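Long-range contacts in YJHT (Escherichia coli, PDB 2UVK), which converts the alpha-anomer of N-acetylneuraminate (sialic acid) to the beta-anomer, speeding the equilibrium between the two forms: residues G72-N77 with G108-V113; E79-V84 with Y135-N140; P187-A192 with G208-G213; W204-E209 with D217-L222; N316-I321 with S335-V340. All blocks are in the same frame, centred on the assembly; numbering follows the deposited sequence.

Interaction 1: G72-N77 with G108-V113; sequences GGIGKN and GMAGHV
Gly73 N donates to Met109 O at 2.7 Å, a short, nearly straight bond (171° at the hydrogen) in which the amide meets the oxygen almost head-on, in line with the carbonyl. A CA-H contact from Gly72 reaches the same oxygen, so two successive glycines wrap it. Neither could readily carry a side chain: a CB on Gly72 would run into Met109 O, and the backbone angles of Gly73 would jam one against the preceding carbonyl. The pair is the double glycine that follows the second strand of a kelch blade.

Beside the bond, Ile74 CG1 presses on Ala110 CB at 3.5 Å, tighter than ordinary van der Waals contact. CG1 is anti to the carbonyl carbon (chi1 -64°), which turns this branch to Ala110, and CD1 follows at 4.0 Å. On the other flank the selenomethionine Met109 bends back at its end and brings CE to 3.9 Å from Gly72 N. Its CB lies over one face of the His112 imidazole, whose NE2 is hydrogen-bonded to Phe71 O.

Gly73 and Met109 both share backbone bonds with Phe85, and Ala110 packs on Val84 of strand 82-84. Met109 and His112 lean on Val123 of strand 120-125, so the contact joins the end of strand 67-71 to the loop that opens the next blade at strand 112-117.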
# COMPACT_ATOMS: atom_id res chain seq x y z
N GLY B 72 -6.01 12.69 -4.69
CA GLY B 72 -5.68 12.52 -3.29
C GLY B 72 -5.62 13.76 -2.44
O GLY B 72 -6.47 14.66 -2.55
N GLY B 73 -4.61 13.78 -1.56
CA GLY B 73 -4.42 14.81 -0.55
C GLY B 73 -4.85 14.36 0.83
O GLY B 73 -5.34 13.25 1.03
N ILE B 74 -4.64 15.25 1.76
CA ILE B 74 -4.94 15.02 3.17
C ILE B 74 -6.16 15.88 3.56
O ILE B 74 -6.19 17.07 3.33
CB ILE B 74 -3.80 15.49 4.05
CG1 ILE B 74 -2.52 14.67 3.78
CG2 ILE B 74 -4.17 15.34 5.54
CD1 ILE B 74 -1.28 15.36 4.31
N GLY B 75 -7.11 15.25 4.25
CA GLY B 75 -8.26 15.99 4.75
C GLY B 75 -9.05 15.13 5.69
O GLY B 75 -8.55 14.13 6.15
N LYS B 76 -10.30 15.48 5.91
CA LYS B 76 -11.11 14.82 6.92
C LYS B 76 -11.97 13.71 6.35
O LYS B 76 -12.66 13.91 5.30
CB LYS B 76 -11.96 15.85 7.69
CG LYS B 76 -11.16 16.93 8.39
CD LYS B 76 -10.13 16.37 9.38
CE LYS B 76 -9.61 17.40 10.35
NZ LYS B 76 -8.84 16.72 11.41
N ASN B 77 -11.98 12.57 7.03
CA ASN B 77 -12.90 11.49 6.71
C ASN B 77 -14.30 11.80 7.31
O ASN B 77 -14.51 12.85 7.92
CB ASN B 77 -12.39 10.10 7.12
CG ASN B 77 -12.22 9.93 8.62
OD1 ASN B 77 -12.77 10.68 9.40
ND2 ASN B 77 -11.45 8.92 9.02
N GLY B 108 -2.91 5.28 -1.02
CA GLY B 108 -3.26 6.62 -0.68
C GLY B 108 -2.24 7.56 -1.31
O GLY B 108 -1.11 7.15 -1.61
N MSE B 109 -2.63 8.81 -1.52
CA MSE B 109 -1.80 9.79 -2.21
C MSE B 109 -1.75 11.10 -1.43
O MSE B 109 -2.65 11.92 -1.51
CB MSE B 109 -2.39 10.02 -3.60
CG MSE B 109 -2.29 8.79 -4.46
SE MSE B 109 -3.04 9.07 -6.26
CE MSE B 109 -4.94 9.11 -5.77
N ALA B 110 -0.69 11.26 -0.63
CA ALA B 110 -0.35 12.52 0.02
C ALA B 110 1.14 12.65 0.16
O ALA B 110 1.75 11.78 0.76
CB ALA B 110 -1.01 12.65 1.42
N GLY B 111 1.69 13.72 -0.43
CA GLY B 111 3.13 13.83 -0.58
C GLY B 111 3.63 13.19 -1.87
O GLY B 111 4.83 13.19 -2.14
N HIS B 112 2.71 12.64 -2.64
CA HIS B 112 3.00 12.12 -3.96
C HIS B 112 3.31 13.26 -4.93
O HIS B 112 3.03 14.45 -4.69
CB HIS B 112 1.82 11.30 -4.47
CG HIS B 112 0.54 12.08 -4.53
ND1 HIS B 112 0.02 12.75 -3.44
CD2 HIS B 112 -0.31 12.30 -5.56
CE1 HIS B 112 -1.09 13.36 -3.81
NE2 HIS B 112 -1.32 13.09 -5.09
N VAL B 113 3.88 12.87 -6.07
CA VAL B 113 3.98 13.77 -7.21
C VAL B 113 3.06 13.25 -8.31
O VAL B 113 2.61 12.10 -8.28
CB VAL B 113 5.43 13.88 -7.73
CG1 VAL B 113 6.33 14.54 -6.68
CG2 VAL B 113 5.94 12.54 -8.23

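Interaction 2: E79-V84 with Y135-N140; sequences EGLTQV and YFEDLN
The Phe136 ring is sandwiched: Thr82 CG2 sits over the centre of one face, and Tyr135 CD2 lies 3.9 Å above the opposite one. The threonine methyl is 3.9 Å from the ring centroid and 12° off its normal, a CH-pi contact. Tyr135 in turn receives Phe136 CE2 at its ring edge, in plane, and Leu139 CG toward the rim of one face. This is a helix-on-hairpin contact at the surface of the kelch beta-propeller. Helix 129-142, inserted between two strands of the third blade, packs on the hairpin of strands 74-76 and 82-84 from the second.

With Thr82 OG1 beside the backbone N (chi1 -64°), CG2 falls anti to that N and lies over the ring, while OG1 hydrogen-bonds Lys76 NZ. An alanine at Phe136 would remove the ring and is likely to leave the Thr82 methyl without its CH-pi partner and to open a gap between strand 82-84 and the helix. Phe136 also meets the Phe132 ring one turn earlier.

No hydrogen bond crosses between the segments. Farther along the helix, Asp138 OD1 bonds His104 NE2 of the second subunit, which ties the same helix to the partner chain of the homodimer. Toward the exposed end Leu81 meets Asn140 at about a right angle: CD1 lies 4.1 Å from Asn140 CB, while CD2 touches the amide, 3.6 Å from Asn140 CG.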
# COMPACT_ATOMS: atom_id res chain seq x y z
N GLU B 79 -15.72 10.59 9.79
CA GLU B 79 -15.64 10.66 11.24
C GLU B 79 -14.94 11.91 11.76
O GLU B 79 -14.81 12.10 12.97
CB GLU B 79 -14.96 9.39 11.78
CG GLU B 79 -15.71 8.11 11.50
CD GLU B 79 -16.95 7.94 12.39
OE1 GLU B 79 -16.97 8.48 13.52
OE2 GLU B 79 -17.87 7.24 11.94
N GLY B 80 -14.49 12.78 10.87
CA GLY B 80 -13.84 14.00 11.27
C GLY B 80 -12.34 13.91 11.55
O GLY B 80 -11.77 14.84 12.10
N LEU B 81 -11.72 12.80 11.20
CA LEU B 81 -10.31 12.62 11.48
C LEU B 81 -9.49 12.84 10.22
O LEU B 81 -9.96 12.58 9.11
CB LEU B 81 -10.02 11.24 12.03
CG LEU B 81 -10.71 10.80 13.33
CD1 LEU B 81 -10.13 9.45 13.77
CD2 LEU B 81 -10.55 11.87 14.39
N THR B 82 -8.27 13.32 10.42
CA THR B 82 -7.34 13.54 9.34
C THR B 82 -6.92 12.23 8.75
O THR B 82 -6.57 11.27 9.46
CB THR B 82 -6.12 14.31 9.88
OG1 THR B 82 -6.54 15.61 10.33
CG2 THR B 82 -5.03 14.45 8.83
N GLN B 83 -6.92 12.19 7.42
CA GLN B 83 -6.57 10.99 6.69
C GLN B 83 -6.05 11.34 5.30
O GLN B 83 -6.23 12.44 4.82
CB GLN B 83 -7.77 10.07 6.52
CG GLN B 83 -8.84 10.68 5.63
CD GLN B 83 -9.67 9.67 4.90
OE1 GLN B 83 -9.75 8.50 5.28
NE2 GLN B 83 -10.41 10.15 3.90
N VAL B 84 -5.49 10.33 4.67
CA VAL B 84 -5.02 10.41 3.29
C VAL B 84 -6.07 9.83 2.36
O VAL B 84 -6.58 8.75 2.59
CB VAL B 84 -3.71 9.56 3.14
CG1 VAL B 84 -3.22 9.52 1.71
CG2 VAL B 84 -2.66 10.07 4.04
N TYR B 135 -1.86 7.13 12.84
CA TYR B 135 -1.30 8.14 13.78
C TYR B 135 -2.42 9.05 14.29
O TYR B 135 -2.55 9.33 15.49
CB TYR B 135 -0.22 8.96 13.09
CG TYR B 135 0.41 10.05 13.92
CD1 TYR B 135 1.29 9.74 14.96
CD2 TYR B 135 0.13 11.38 13.67
CE1 TYR B 135 1.87 10.72 15.68
CE2 TYR B 135 0.71 12.38 14.40
CZ TYR B 135 1.57 12.05 15.42
OH TYR B 135 2.15 13.06 16.18
N PHE B 136 -3.25 9.51 13.38
CA PHE B 136 -4.35 10.40 13.78
C PHE B 136 -5.45 9.65 14.52
O PHE B 136 -6.11 10.24 15.41
CB PHE B 136 -4.85 11.21 12.58
CG PHE B 136 -3.87 12.22 12.14
CD1 PHE B 136 -3.70 13.40 12.85
CD2 PHE B 136 -3.02 11.96 11.07
CE1 PHE B 136 -2.74 14.32 12.49
CE2 PHE B 136 -2.05 12.86 10.72
CZ PHE B 136 -1.92 14.05 11.40
N GLU B 137 -5.67 8.38 14.19
CA GLU B 137 -6.61 7.56 14.95
C GLU B 137 -6.12 7.43 16.39
O GLU B 137 -6.89 7.61 17.36
CB GLU B 137 -6.79 6.19 14.34
CG GLU B 137 -7.62 6.15 13.03
CD GLU B 137 -7.59 4.78 12.35
OE1 GLU B 137 -7.21 3.80 13.02
OE2 GLU B 137 -7.95 4.67 11.14
N ASP B 138 -4.82 7.15 16.53
CA ASP B 138 -4.23 6.99 17.88
C ASP B 138 -4.29 8.27 18.70
O ASP B 138 -4.67 8.24 19.89
CB ASP B 138 -2.80 6.48 17.78
CG ASP B 138 -2.73 5.08 17.24
OD1 ASP B 138 -3.80 4.42 17.15
OD2 ASP B 138 -1.59 4.64 16.94
N LEU B 139 -3.87 9.39 18.12
CA LEU B 139 -4.03 10.69 18.83
C LEU B 139 -5.47 10.97 19.22
O LEU B 139 -5.74 11.52 20.31
CB LEU B 139 -3.48 11.86 18.01
CG LEU B 139 -1.99 11.82 17.71
CD1 LEU B 139 -1.54 13.05 16.96
CD2 LEU B 139 -1.21 11.72 19.00
N ASN B 140 -6.43 10.61 18.37
CA ASN B 140 -7.83 10.85 18.72
C ASN B 140 -8.24 10.00 19.94
O ASN B 140 -8.94 10.49 20.86
CB ASN B 140 -8.72 10.51 17.52
CG ASN B 140 -10.19 10.75 17.80
OD1 ASN B 140 -10.61 11.87 18.03
ND2 ASN B 140 -10.97 9.68 17.81

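Interaction 3: P187-A192 with G208-G213; sequences PWYGTA and GEAKPG
Ala192 and Glu209 are locked together by two backbone hydrogen bonds, a single antiparallel hydrogen-bonded bridge. Ala192 N reaches a lone pair of Glu209 O at 2.9 Å, and Glu209 N returns to Ala192 O at 2.7 Å, tilted 30° from the carbonyl plane. Packing is close here: Thr191 CA lies 3.0 Å from Glu209 O, and Thr191 CB is 4.1 Å from Gly208 CA, on the side where Gly208 has no room for a side chain.

Toward Tyr189 the segments part. A water spans them, donating to Gly190 O and to Ala210 O at 2.8 Å each, and the Tyr189 ring reaches Ala210 only loosely, CE1 to CB at 4.5 Å, while its hydroxyl bonds Thr216. The Glu209 side chain, the predicted proton acceptor, is extended beyond CG. Gly213 N approaches its OE2 from above the carboxylate plane at 3.0 Å, and Arg215 adds a salt bridge, consistent with these two groups positioning the carboxylate.

Around the bridge, Gly208 bonds Thr216 and Val243 through the backbone and Thr191 bonds Gly126. Loop 187-192 crosses from strand 179-185 of one kelch beta-propeller blade to strand 195-199 of the next, and Pro212 packs on helix 146-157.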
# COMPACT_ATOMS: atom_id res chain seq x y z
N PRO B 187 14.07 1.52 -8.06
CA PRO B 187 15.00 0.59 -7.43
C PRO B 187 15.47 0.96 -6.02
O PRO B 187 16.11 0.12 -5.36
CB PRO B 187 16.20 0.62 -8.38
CG PRO B 187 15.78 1.40 -9.61
CD PRO B 187 14.62 2.24 -9.21
N TRP B 188 15.14 2.17 -5.56
CA TRP B 188 15.67 2.71 -4.31
C TRP B 188 14.53 2.86 -3.27
O TRP B 188 14.18 1.88 -2.63
CB TRP B 188 16.40 4.01 -4.60
CG TRP B 188 17.55 3.73 -5.55
CD1 TRP B 188 18.65 2.98 -5.28
CD2 TRP B 188 17.65 4.10 -6.93
NE1 TRP B 188 19.45 2.89 -6.39
CE2 TRP B 188 18.86 3.57 -7.41
CE3 TRP B 188 16.85 4.86 -7.80
CZ2 TRP B 188 19.27 3.75 -8.73
CZ3 TRP B 188 17.27 5.03 -9.10
CH2 TRP B 188 18.48 4.49 -9.55
N TYR B 189 13.98 4.05 -3.10
CA TYR B 189 12.97 4.28 -2.05
C TYR B 189 12.03 5.39 -2.50
O TYR B 189 12.37 6.20 -3.37
CB TYR B 189 13.65 4.66 -0.72
CG TYR B 189 14.62 5.79 -0.85
CD1 TYR B 189 14.22 7.11 -0.72
CD2 TYR B 189 15.97 5.55 -1.14
CE1 TYR B 189 15.09 8.15 -0.88
CE2 TYR B 189 16.85 6.59 -1.30
CZ TYR B 189 16.43 7.90 -1.17
OH TYR B 189 17.32 8.93 -1.35
N GLY B 190 10.85 5.44 -1.90
CA GLY B 190 9.90 6.52 -2.16
C GLY B 190 10.12 7.68 -1.21
O GLY B 190 10.77 7.53 -0.19
N THR B 191 9.62 8.84 -1.61
CA THR B 191 9.67 10.04 -0.80
C THR B 191 8.27 10.66 -0.73
O THR B 191 7.39 10.33 -1.51
CB THR B 191 10.59 11.11 -1.43
OG1 THR B 191 10.04 11.49 -2.71
CG2 THR B 191 12.05 10.58 -1.57
N ALA B 192 8.13 11.60 0.20
CA ALA B 192 6.93 12.43 0.31
C ALA B 192 7.39 13.89 0.18
O ALA B 192 8.28 14.32 0.88
CB ALA B 192 6.24 12.17 1.66
N GLY B 208 12.70 15.62 -1.26
CA GLY B 208 11.57 14.99 -0.58
C GLY B 208 11.93 14.38 0.76
O GLY B 208 13.12 14.15 1.08
N GLU B 209 10.91 14.07 1.55
CA GLU B 209 11.11 13.35 2.81
C GLU B 209 11.31 11.88 2.54
O GLU B 209 10.54 11.30 1.77
CB GLU B 209 9.90 13.48 3.73
CG GLU B 209 9.79 14.80 4.46
CD GLU B 209 8.79 14.72 5.62
OE1 GLU B 209 7.76 14.05 5.48
OE2 GLU B 209 9.07 15.26 6.72
N ALA B 210 12.35 11.27 3.15
CA ALA B 210 12.49 9.81 3.17
C ALA B 210 11.72 9.15 4.30
O ALA B 210 11.41 7.98 4.24
CB ALA B 210 13.98 9.39 3.27
N LYS B 211 11.42 9.93 5.34
CA LYS B 211 10.55 9.49 6.44
C LYS B 211 10.14 10.77 7.14
O LYS B 211 10.72 11.81 6.87
CB LYS B 211 11.27 8.55 7.40
CG LYS B 211 12.52 9.12 8.10
CD LYS B 211 12.84 8.35 9.39
CE LYS B 211 11.92 8.76 10.53
NZ LYS B 211 12.27 8.05 11.81
N PRO B 212 9.14 10.70 8.03
CA PRO B 212 8.79 11.93 8.75
C PRO B 212 10.00 12.58 9.42
O PRO B 212 10.69 11.90 10.19
CB PRO B 212 7.72 11.46 9.72
CG PRO B 212 7.09 10.30 9.03
CD PRO B 212 8.26 9.59 8.39
N GLY B 213 10.30 13.82 9.04
CA GLY B 213 11.42 14.60 9.58
C GLY B 213 12.81 14.40 9.01
O GLY B 213 13.79 15.01 9.47
O HOH W 1 11.51 6.16 2.16

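Interaction 4: W204-E209 with D217-L222; sequences WLINGE and DAVFEL
Trp204 and Glu221 run side by side and point the same way, indole and carboxylate planes 70° apart. Trp204 NE1 donates to Glu221 OE2 at 3.2 Å, using the oxygen's anti lone pair; the bond is bent (140° at the hydrogen), and the oxygen is tilted out of the ring plane. Glu221 CG, anti to the backbone N, lies 3.7 Å from Trp204 NE1, so the aliphatic stem runs along the pyrrole side while the carboxylate reaches the nitrogen. On the same face Ile206 and Val219 also lie alongside each other, CG2 to CG2 at 4.1 Å.

These are the second and third strands of a four-stranded antiparallel kelch blade, their axes 4.6 Å apart at an angle of 165°. Leu205 and Phe220 form the hydrogen-bonded pair, each amide 2.9 Å from the other's carbonyl oxygen. Their side chains take the opposite face, where Leu205 and Leu222 cross obliquely with CD1 atoms 3.7 Å apart. The Phe220 ring meets that of Trp188.

The indole also meets Trp292 and packs on Leu255 of strand 254-262. A leucine in place of Trp204 would lack the N-H and is likely to leave the buried Glu221 OE2 without this donor and to open a gap beside Trp292. Where the strands part, Asn207 N bonds Ala218 O at 2.8 Å, just before the chain turns through Gly208 toward Glu209.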
# COMPACT_ATOMS: atom_id res chain seq x y z
N TRP B 204 12.12 14.05 -13.66
CA TRP B 204 13.03 14.18 -12.54
C TRP B 204 12.24 14.33 -11.23
O TRP B 204 11.24 15.03 -11.21
CB TRP B 204 13.92 15.41 -12.75
CG TRP B 204 14.75 15.31 -13.99
CD1 TRP B 204 15.98 14.75 -14.08
CD2 TRP B 204 14.43 15.82 -15.30
NE1 TRP B 204 16.44 14.84 -15.36
CE2 TRP B 204 15.52 15.48 -16.14
CE3 TRP B 204 13.34 16.48 -15.86
CZ2 TRP B 204 15.55 15.82 -17.50
CZ3 TRP B 204 13.38 16.82 -17.21
CH2 TRP B 204 14.47 16.48 -18.01
N LEU B 205 12.71 13.63 -10.18
CA LEU B 205 12.13 13.64 -8.81
C LEU B 205 13.21 14.17 -7.89
O LEU B 205 14.24 13.53 -7.70
CB LEU B 205 11.73 12.23 -8.39
CG LEU B 205 10.81 11.44 -9.32
CD1 LEU B 205 10.60 10.01 -8.77
CD2 LEU B 205 9.49 12.14 -9.49
N ILE B 206 13.00 15.37 -7.33
CA ILE B 206 14.02 16.09 -6.62
C ILE B 206 13.74 16.18 -5.12
O ILE B 206 12.73 16.75 -4.69
CB ILE B 206 14.26 17.52 -7.18
CG1 ILE B 206 14.47 17.49 -8.72
CG2 ILE B 206 15.41 18.18 -6.48
CD1 ILE B 206 14.41 18.83 -9.40
N ASN B 207 14.65 15.62 -4.33
CA ASN B 207 14.59 15.66 -2.88
C ASN B 207 13.28 15.04 -2.33
O ASN B 207 12.81 14.05 -2.88
CB ASN B 207 14.83 17.09 -2.36
CG ASN B 207 16.26 17.58 -2.53
OD1 ASN B 207 17.04 17.12 -3.40
ND2 ASN B 207 16.61 18.54 -1.71
N GLY B 208 12.70 15.62 -1.26
CA GLY B 208 11.57 14.99 -0.58
C GLY B 208 11.93 14.38 0.76
O GLY B 208 13.12 14.15 1.08
N GLU B 209 10.91 14.07 1.55
CA GLU B 209 11.11 13.35 2.81
C GLU B 209 11.31 11.88 2.54
O GLU B 209 10.54 11.30 1.77
CB GLU B 209 9.90 13.48 3.73
CG GLU B 209 9.79 14.80 4.46
CD GLU B 209 8.79 14.72 5.62
OE1 GLU B 209 7.76 14.05 5.48
OE2 GLU B 209 9.07 15.26 6.72
N ASP B 217 18.73 14.47 -0.29
CA ASP B 217 19.22 15.39 -1.31
C ASP B 217 19.27 14.71 -2.69
O ASP B 217 19.75 15.29 -3.66
CB ASP B 217 20.59 15.97 -0.93
CG ASP B 217 21.67 14.94 -0.91
OD1 ASP B 217 21.34 13.74 -0.92
OD2 ASP B 217 22.86 15.34 -0.87
N ALA B 218 18.69 13.51 -2.79
CA ALA B 218 18.70 12.76 -4.04
C ALA B 218 17.93 13.46 -5.15
O ALA B 218 16.96 14.23 -4.90
CB ALA B 218 18.16 11.36 -3.82
N VAL B 219 18.31 13.13 -6.38
CA VAL B 219 17.64 13.51 -7.59
C VAL B 219 17.56 12.26 -8.43
O VAL B 219 18.60 11.70 -8.78
CB VAL B 219 18.39 14.57 -8.39
CG1 VAL B 219 17.70 14.88 -9.71
CG2 VAL B 219 18.61 15.79 -7.52
N PHE B 220 16.36 11.80 -8.73
CA PHE B 220 16.16 10.64 -9.57
C PHE B 220 15.66 11.04 -10.94
O PHE B 220 14.83 11.93 -11.07
CB PHE B 220 15.17 9.68 -8.94
CG PHE B 220 15.55 9.26 -7.55
CD1 PHE B 220 16.53 8.30 -7.35
CD2 PHE B 220 14.91 9.80 -6.43
CE1 PHE B 220 16.88 7.91 -6.11
CE2 PHE B 220 15.25 9.39 -5.16
CZ PHE B 220 16.24 8.44 -4.99
N GLU B 221 16.14 10.35 -11.97
CA GLU B 221 15.69 10.54 -13.31
C GLU B 221 15.00 9.27 -13.78
O GLU B 221 15.54 8.15 -13.70
CB GLU B 221 16.92 10.81 -14.20
CG GLU B 221 16.61 11.13 -15.61
CD GLU B 221 17.89 11.34 -16.35
OE1 GLU B 221 18.49 10.30 -16.72
OE2 GLU B 221 18.31 12.53 -16.44
N LEU B 222 13.81 9.45 -14.30
CA LEU B 222 13.07 8.41 -14.98
C LEU B 222 13.25 8.64 -16.46
O LEU B 222 12.88 9.69 -16.96
CB LEU B 222 11.57 8.44 -14.62
CG LEU B 222 11.18 7.98 -13.20
CD1 LEU B 222 11.85 8.78 -12.07
CD2 LEU B 222 9.65 8.02 -13.04

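Interaction 5: N316-I321 with S335-V340; sequences NNSLLI and SVLITV
Leu319 and Ile338, and Ile321 and Val336, are hydrogen-bonded pairs whose four backbone bonds stitch the two strands together. The straightest runs from Ile321 N to Val336 O, 2.8 Å and 179° at the hydrogen; the others measure 2.9 Å. Between them, at the non-hydrogen-bonded pair Leu320-Leu337, CA-H contacts take over, with Leu337 CA 3.4 Å from Leu319 O.

Among the side chains there is one polar link: Ser318 OG and Thr339 OG1 share a hydrogen bond of 2.9 Å that either hydroxyl could donate.

The apolar contacts fall on two faces. On one, Ile338 CD1 is met by Ile321 CD1 at 3.7 Å and by Leu319 CD2 at 4.2 Å; Leu319 lies alongside Ile338, and Ile321 comes across it at a slant. On the other, Leu337 CG is anti to the backbone N (chi1 -162°), which carries CD1 over the neighbouring strand to Ser318 CB at 3.7 Å; Leu337 and Leu320 both pack on Trp315.

Ile338 and Leu319 also press on Ile256 of strand 254-262 in the preceding blade. Two central strands joined in this way, with hydrophobic faces packed against neighbouring sheets, are characteristic of a kelch beta-propeller blade, here the last of six four-stranded sheets.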
# COMPACT_ATOMS: atom_id res chain seq x y z
N ASN B 316 5.99 30.29 -20.16
CA ASN B 316 6.94 31.08 -20.97
C ASN B 316 8.39 30.63 -20.79
O ASN B 316 9.28 31.45 -20.55
CB ASN B 316 6.83 32.57 -20.60
CG ASN B 316 5.51 33.20 -20.98
OD1 ASN B 316 4.74 32.64 -21.77
ND2 ASN B 316 5.25 34.39 -20.44
N ASN B 317 8.62 29.33 -20.86
CA ASN B 317 9.97 28.79 -20.70
C ASN B 317 10.63 29.19 -19.38
O ASN B 317 11.85 29.32 -19.28
CB ASN B 317 10.84 29.22 -21.90
CG ASN B 317 12.08 28.35 -22.07
OD1 ASN B 317 12.11 27.18 -21.67
ND2 ASN B 317 13.12 28.93 -22.70
N SER B 318 9.81 29.33 -18.34
CA SER B 318 10.26 29.75 -17.02
C SER B 318 9.54 28.90 -15.99
O SER B 318 8.61 28.17 -16.31
CB SER B 318 9.90 31.21 -16.78
OG SER B 318 10.58 32.06 -17.70
N LEU B 319 10.00 29.00 -14.74
CA LEU B 319 9.31 28.40 -13.60
C LEU B 319 8.45 29.46 -12.92
O LEU B 319 8.96 30.46 -12.43
CB LEU B 319 10.32 27.83 -12.62
CG LEU B 319 9.76 27.40 -11.26
CD1 LEU B 319 8.70 26.35 -11.47
CD2 LEU B 319 10.91 26.90 -10.42
N LEU B 320 7.13 29.23 -12.92
CA LEU B 320 6.18 30.10 -12.26
C LEU B 320 5.88 29.47 -10.88
O LEU B 320 5.45 28.33 -10.82
CB LEU B 320 4.90 30.16 -13.10
CG LEU B 320 3.68 30.87 -12.53
CD1 LEU B 320 4.03 32.28 -12.07
CD2 LEU B 320 2.50 30.85 -13.51
N ILE B 321 6.13 30.23 -9.81
CA ILE B 321 5.86 29.78 -8.44
C ILE B 321 4.70 30.59 -7.90
O ILE B 321 4.73 31.81 -7.96
CB ILE B 321 7.10 30.01 -7.54
CG1 ILE B 321 8.24 29.08 -7.95
CG2 ILE B 321 6.73 29.91 -6.02
CD1 ILE B 321 9.55 29.41 -7.29
N SER B 335 3.48 35.60 -6.31
CA SER B 335 4.04 34.70 -7.29
C SER B 335 5.41 35.18 -7.73
O SER B 335 5.69 36.38 -7.68
CB SER B 335 3.13 34.59 -8.51
OG SER B 335 1.95 33.89 -8.19
N VAL B 336 6.25 34.24 -8.13
CA VAL B 336 7.62 34.50 -8.56
C VAL B 336 7.79 33.84 -9.92
O VAL B 336 7.21 32.78 -10.20
CB VAL B 336 8.64 33.87 -7.56
CG1 VAL B 336 10.07 34.35 -7.83
CG2 VAL B 336 8.22 34.17 -6.12
N LEU B 337 8.60 34.46 -10.78
CA LEU B 337 8.98 33.87 -12.05
C LEU B 337 10.51 33.72 -12.07
O LEU B 337 11.24 34.69 -11.83
CB LEU B 337 8.50 34.75 -13.20
CG LEU B 337 8.43 34.05 -14.56
CD1 LEU B 337 7.46 32.88 -14.63
CD2 LEU B 337 8.06 35.12 -15.60
N ILE B 338 10.98 32.50 -12.31
CA ILE B 338 12.40 32.22 -12.42
C ILE B 338 12.68 31.85 -13.87
O ILE B 338 12.16 30.86 -14.38
CB ILE B 338 12.87 31.11 -11.45
CG1 ILE B 338 12.44 31.45 -10.02
CG2 ILE B 338 14.39 30.97 -11.48
CD1 ILE B 338 12.74 30.38 -8.98
N THR B 339 13.48 32.67 -14.55
CA THR B 339 13.85 32.40 -15.93
C THR B 339 15.37 32.22 -16.02
O THR B 339 16.11 32.80 -15.22
CB THR B 339 13.47 33.57 -16.86
OG1 THR B 339 12.19 34.11 -16.50
CG2 THR B 339 13.45 33.09 -18.33
N VAL B 340 15.82 31.41 -16.97
CA VAL B 340 17.26 31.31 -17.23
C VAL B 340 17.59 32.11 -18.49
O VAL B 340 17.03 31.85 -19.56
CB VAL B 340 17.76 29.85 -17.38
CG1 VAL B 340 17.48 29.05 -16.10
CG2 VAL B 340 17.13 29.17 -18.60

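How the interactions relate
Interactions 3 and 4 are the most closely tied, their centres 9 Å apart: they share Gly208 and Glu209, so the strand pair 204-209/217-222 leads through Gly208 into strand 209-211, which carries the predicted proton acceptor Glu209. The centres of interactions 1 and 2 are 13 Å apart, and the two meet through the hairpin of strands 74-76 and 82-84, where Gly75 O is 2.8 Å from Gln83 N. The side chains of Ile74 (interaction 1) and Phe136 (interaction 2) lie about 9 and 11 Å from that of Glu209. Interaction 1 touches interaction 4 where Val113 CG2 meets Leu205 CD2 at 3.8 Å. Interaction 5, centred 27 Å from interactions 1 and 3, stands away from the site.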